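Cytosol aminopeptidase (Staphylococcus aureus subsp. aureus, PDB 3KZW) probably removes amino acids one at a time from the N-termini of peptides, as a metal-dependent aminopeptidase of the leucyl aminopeptidase type. Local coordinates at residues A[132-137]-A[146-151]; A[292-297]-A[338-343]. All coordinates share one frame; numbering follows the deposited sequence.

Contact 1: residues A[132-137]-A[146-151]; sequences LLMDSF and DVLMAC
F137 and V147 mark the closer approach of the two backbones, with 7.6 Å between their CA atoms, whereas the CA atoms of M134 and L148 stand 9.4 Å apart. Segment 132-137 runs from strand 129-133 through a 3-10 turn at 134-136 to F137; segment 146-151 belongs to helix 144-157. As the chain continues to strand 175-180, the parallel neighbour of 129-133 in the sheet, the contact lies inside a beta-alpha-beta crossover of the N-terminal domain. No hydrogen bond joins the segments; their buried side chains meet through apolar packing. M134 spans the gap: its CG is anti to the backbone N (chi1 -167°), and bends at the next two torsions bring the thioether to the helix. SD lies 4.1 Å from L148 CD2, the two side chains crossing at a slant, while M134 CE stops 4.3 Å from C151 SG, one helical turn on from V147. At the other end V147 CG1 lies 4.1 Å from F137 O and 4.4 Å from F137 CB, and the F137 ring leads away to stack with W115 of helix 108-124, which M134 and C151 also touch. F137 O receives a hydrogen bond from R106. The turn is pinned from within at L133 O, which accepts from both S136 N and S136 OG, the hydroxyl lying 2.7 Å from L133 O and nearly in line with the carbonyl (162°).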
# COMPACT_ATOMS: atom_id res chain seq x y z
N LEU A 132 50.47 19.54 -22.40
CA LEU A 132 49.54 20.28 -21.56
C LEU A 132 50.14 21.63 -21.17
O LEU A 132 51.13 21.69 -20.44
CB LEU A 132 49.15 19.45 -20.32
CG LEU A 132 48.20 20.00 -19.25
CD1 LEU A 132 47.00 20.71 -19.84
CD2 LEU A 132 47.73 18.87 -18.34
N LEU A 133 49.55 22.70 -21.68
CA LEU A 133 50.00 24.06 -21.39
C LEU A 133 49.42 24.54 -20.06
O LEU A 133 48.37 25.18 -20.01
CB LEU A 133 49.63 25.00 -22.54
CG LEU A 133 50.63 25.20 -23.69
CD1 LEU A 133 51.15 23.88 -24.26
CD2 LEU A 133 50.02 26.04 -24.80
N MET A 134 50.15 24.23 -18.99
CA MET A 134 49.68 24.47 -17.62
C MET A 134 49.46 25.95 -17.29
O MET A 134 48.59 26.28 -16.48
CB MET A 134 50.65 23.83 -16.62
CG MET A 134 50.13 23.72 -15.18
SD MET A 134 48.54 22.87 -15.00
CE MET A 134 49.02 21.16 -15.28
N ASP A 135 50.23 26.83 -17.93
CA ASP A 135 50.12 28.28 -17.72
C ASP A 135 48.75 28.86 -18.09
O ASP A 135 48.36 29.90 -17.57
CB ASP A 135 51.23 29.02 -18.47
CG ASP A 135 52.61 28.78 -17.88
OD1 ASP A 135 52.72 28.22 -16.77
OD2 ASP A 135 53.60 29.16 -18.54
N SER A 136 48.04 28.17 -18.98
CA SER A 136 46.72 28.60 -19.42
C SER A 136 45.64 28.26 -18.39
O SER A 136 44.51 28.74 -18.49
CB SER A 136 46.37 28.00 -20.78
OG SER A 136 46.23 26.59 -20.70
N PHE A 137 45.99 27.42 -17.42
CA PHE A 137 45.07 27.00 -16.36
C PHE A 137 45.24 27.81 -15.08
O PHE A 137 44.33 27.87 -14.25
CB PHE A 137 45.24 25.51 -16.06
CG PHE A 137 44.70 24.61 -17.14
CD1 PHE A 137 45.46 24.30 -18.26
CD2 PHE A 137 43.42 24.07 -17.02
CE1 PHE A 137 44.96 23.48 -19.25
CE2 PHE A 137 42.91 23.24 -18.01
CZ PHE A 137 43.68 22.94 -19.13
N ASP A 146 45.63 25.07 -5.31
CA ASP A 146 44.24 24.66 -5.54
C ASP A 146 44.02 24.08 -6.94
O ASP A 146 43.26 23.12 -7.11
CB ASP A 146 43.26 25.81 -5.28
CG ASP A 146 43.22 26.23 -3.82
OD1 ASP A 146 43.90 25.60 -2.98
OD2 ASP A 146 42.51 27.22 -3.51
N VAL A 147 44.68 24.68 -7.93
CA VAL A 147 44.58 24.22 -9.32
C VAL A 147 45.26 22.87 -9.51
O VAL A 147 44.69 21.96 -10.12
CB VAL A 147 45.16 25.27 -10.32
CG1 VAL A 147 45.11 24.75 -11.75
CG2 VAL A 147 44.41 26.58 -10.21
N LEU A 148 46.46 22.73 -8.95
CA LEU A 148 47.24 21.50 -9.07
C LEU A 148 46.70 20.36 -8.21
O LEU A 148 46.84 19.19 -8.57
CB LEU A 148 48.72 21.76 -8.74
CG LEU A 148 49.49 22.78 -9.58
CD1 LEU A 148 50.90 22.97 -9.04
CD2 LEU A 148 49.53 22.41 -11.06
N MET A 149 46.07 20.71 -7.09
CA MET A 149 45.40 19.73 -6.23
C MET A 149 44.23 19.10 -6.97
O MET A 149 44.12 17.88 -7.04
CB MET A 149 44.90 20.41 -4.95
CG MET A 149 44.51 19.46 -3.82
SD MET A 149 45.93 18.74 -2.96
CE MET A 149 46.72 20.21 -2.27
N ALA A 150 43.37 19.96 -7.53
CA ALA A 150 42.22 19.52 -8.31
C ALA A 150 42.64 18.68 -9.51
O ALA A 150 42.02 17.67 -9.81
CB ALA A 150 41.41 20.73 -8.77
N CYS A 151 43.72 19.11 -10.17
CA CYS A 151 44.31 18.38 -11.29
C CYS A 151 44.71 16.96 -10.88
O CYS A 151 44.39 15.99 -11.59
CB CYS A 151 45.53 19.13 -11.82
SG CYS A 151 46.23 18.46 -13.35

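Contact 2: residues A[292-297]-A[338-343]; sequences YSIKTK and NMINEA. With PO4 (phosphate ion), chain T.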
# COMPACT_ATOMS: atom_id res chain seq x y z
N TYR A 292 14.61 -9.58 9.93
CA TYR A 292 13.19 -9.92 9.97
C TYR A 292 12.29 -8.72 9.69
O TYR A 292 11.15 -8.88 9.25
CB TYR A 292 12.82 -10.61 11.29
CG TYR A 292 13.00 -12.11 11.24
CD1 TYR A 292 12.02 -12.93 10.68
CD2 TYR A 292 14.15 -12.71 11.74
CE1 TYR A 292 12.18 -14.31 10.63
CE2 TYR A 292 14.32 -14.10 11.69
CZ TYR A 292 13.33 -14.89 11.14
OH TYR A 292 13.49 -16.26 11.08
N SER A 293 12.80 -7.51 9.94
CA SER A 293 12.17 -6.29 9.45
C SER A 293 12.62 -6.07 8.00
O SER A 293 13.32 -5.11 7.68
CB SER A 293 12.53 -5.10 10.33
OG SER A 293 12.24 -5.38 11.69
N ILE A 294 12.19 -6.99 7.13
CA ILE A 294 12.67 -7.12 5.76
C ILE A 294 12.37 -5.89 4.89
O ILE A 294 11.32 -5.26 5.02
CB ILE A 294 12.14 -8.44 5.11
CG1 ILE A 294 12.88 -8.76 3.80
CG2 ILE A 294 10.61 -8.41 4.94
CD1 ILE A 294 12.75 -10.19 3.34
N LYS A 295 13.32 -5.56 4.01
CA LYS A 295 13.16 -4.47 3.05
C LYS A 295 12.26 -4.89 1.88
O LYS A 295 12.07 -6.08 1.63
CB LYS A 295 14.52 -4.05 2.51
CG LYS A 295 15.38 -3.28 3.49
CD LYS A 295 16.83 -3.31 3.05
CE LYS A 295 17.56 -2.02 3.40
NZ LYS A 295 17.77 -1.84 4.85
N THR A 296 11.71 -3.90 1.18
CA THR A 296 10.94 -4.14 -0.04
C THR A 296 11.88 -4.50 -1.20
O THR A 296 13.10 -4.44 -1.06
CB THR A 296 10.06 -2.92 -0.43
OG1 THR A 296 10.90 -1.78 -0.67
CG2 THR A 296 9.06 -2.60 0.68
N LYS A 297 11.30 -4.89 -2.34
CA LYS A 297 12.08 -5.25 -3.53
C LYS A 297 13.06 -4.15 -3.93
O LYS A 297 14.27 -4.38 -4.00
CB LYS A 297 11.15 -5.60 -4.70
CG LYS A 297 10.51 -6.99 -4.63
CD LYS A 297 9.58 -7.24 -5.81
CE LYS A 297 9.37 -8.73 -6.07
NZ LYS A 297 8.53 -9.43 -5.04
N ASN A 338 23.65 -8.37 7.62
CA ASN A 338 22.30 -8.43 8.21
C ASN A 338 21.37 -9.36 7.44
O ASN A 338 20.77 -8.95 6.44
CB ASN A 338 21.71 -7.02 8.31
CG ASN A 338 20.51 -6.94 9.25
OD1 ASN A 338 20.20 -7.88 9.98
ND2 ASN A 338 19.84 -5.80 9.24
N MET A 339 21.24 -10.60 7.91
CA MET A 339 20.53 -11.66 7.18
C MET A 339 19.43 -12.32 8.02
O MET A 339 19.38 -12.16 9.23
CB MET A 339 21.52 -12.72 6.70
CG MET A 339 22.57 -12.24 5.71
SD MET A 339 22.05 -12.34 3.98
CE MET A 339 21.29 -10.75 3.77
N ILE A 340 18.57 -13.08 7.34
CA ILE A 340 17.49 -13.83 7.99
C ILE A 340 17.84 -15.32 8.05
O ILE A 340 18.21 -15.91 7.03
CB ILE A 340 16.14 -13.67 7.24
CG1 ILE A 340 15.73 -12.20 7.14
CG2 ILE A 340 15.03 -14.49 7.91
CD1 ILE A 340 14.61 -11.94 6.15
N ASN A 341 17.72 -15.91 9.24
CA ASN A 341 17.81 -17.36 9.40
C ASN A 341 17.09 -17.85 10.66
O ASN A 341 16.39 -17.07 11.31
CB ASN A 341 19.27 -17.85 9.33
CG ASN A 341 20.01 -17.73 10.66
OD1 ASN A 341 19.68 -16.89 11.50
ND2 ASN A 341 21.01 -18.57 10.84
N GLU A 342 17.28 -19.12 10.99
CA GLU A 342 16.61 -19.77 12.13
C GLU A 342 16.88 -19.11 13.49
O GLU A 342 16.11 -19.30 14.43
CB GLU A 342 16.97 -21.26 12.19
CG GLU A 342 18.44 -21.56 12.48
CD GLU A 342 18.73 -23.05 12.58
OE1 GLU A 342 19.72 -23.41 13.26
OE2 GLU A 342 17.99 -23.85 11.98
N ALA A 343 17.97 -18.34 13.58
CA ALA A 343 18.39 -17.78 14.86
C ALA A 343 18.83 -16.31 14.80
O ALA A 343 19.51 -15.83 15.71
CB ALA A 343 19.49 -18.65 15.48
P PO4 T . 19.38 -21.65 8.19
O1 PO4 T . 20.22 -20.58 7.55
O2 PO4 T . 20.27 -22.75 8.72
O3 PO4 T . 18.59 -21.03 9.31
O4 PO4 T . 18.42 -22.20 7.17
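The ring of Y292 carries the I340 methyl CG2 over one face and has N341 O at its edge, near the ring plane. CG2 of I340 sits 3.9 Å from the centroid of the Y292 ring and 20° off its normal, a CH-pi contact, but is shifted toward the rim, so that its nearest ring atom is Y292 CZ at 3.7 Å. The first torsion of I340 (chi1 -58°, to CG1) turns CG2 away from the backbone N and onto the ring. Its other branch serves a second neighbour: I340 CD1 meets I294 CD1 at 3.8 Å, the two side chains at about a right angle. Y292 OH donates to N341 O over 3.0 Å, with the donor well above the carbonyl plane. The same hydroxyl accepts from I340 N of the second subunit, while I340 N here donates to Y292 OH of the third, so the tyrosine ties subunits together as well as loops. Beyond it, N341 OD1 accepts from A343 N at 3.1 Å, closing an Asx turn. Next to this turn E342 N binds phosphate O3 at 2.9 Å with a fairly straight N-H (162°). The E342 N atoms of the second and third subunits bind the same ion, consistent with a threefold meeting point; the phosphate probably came from the crystallisation liquor. Both loops emerge from paired parallel strands: 292-297 runs from strand 287-288 to helix 297-300, where T296 is the N-cap and M300 packs on I294, and 338-343 leaves the end of strand 328-338.

How the contacts relate
The two contacts share no secondary-structure element and lie on opposite sides of the chain's centre, their own centres about 50 Å apart. Both are buried, but by different means. Contact 1 is core packing of the N-terminal domain: the turn that follows a strand, packed against a helix through apolar side chains with no hydrogen bond between the segments, and touched by no other chain. Contact 2 joins two irregular loops of the catalytic domain, and neighbouring subunits complete its surroundings. Its chemistry is accordingly mixed, with a CH-pi contact and apolar packing beside a hydrogen bond across the segments and a bound anion. The summed buried areas are similar, 181 and 220 Å², so the contrast is one of chemistry and setting more than size.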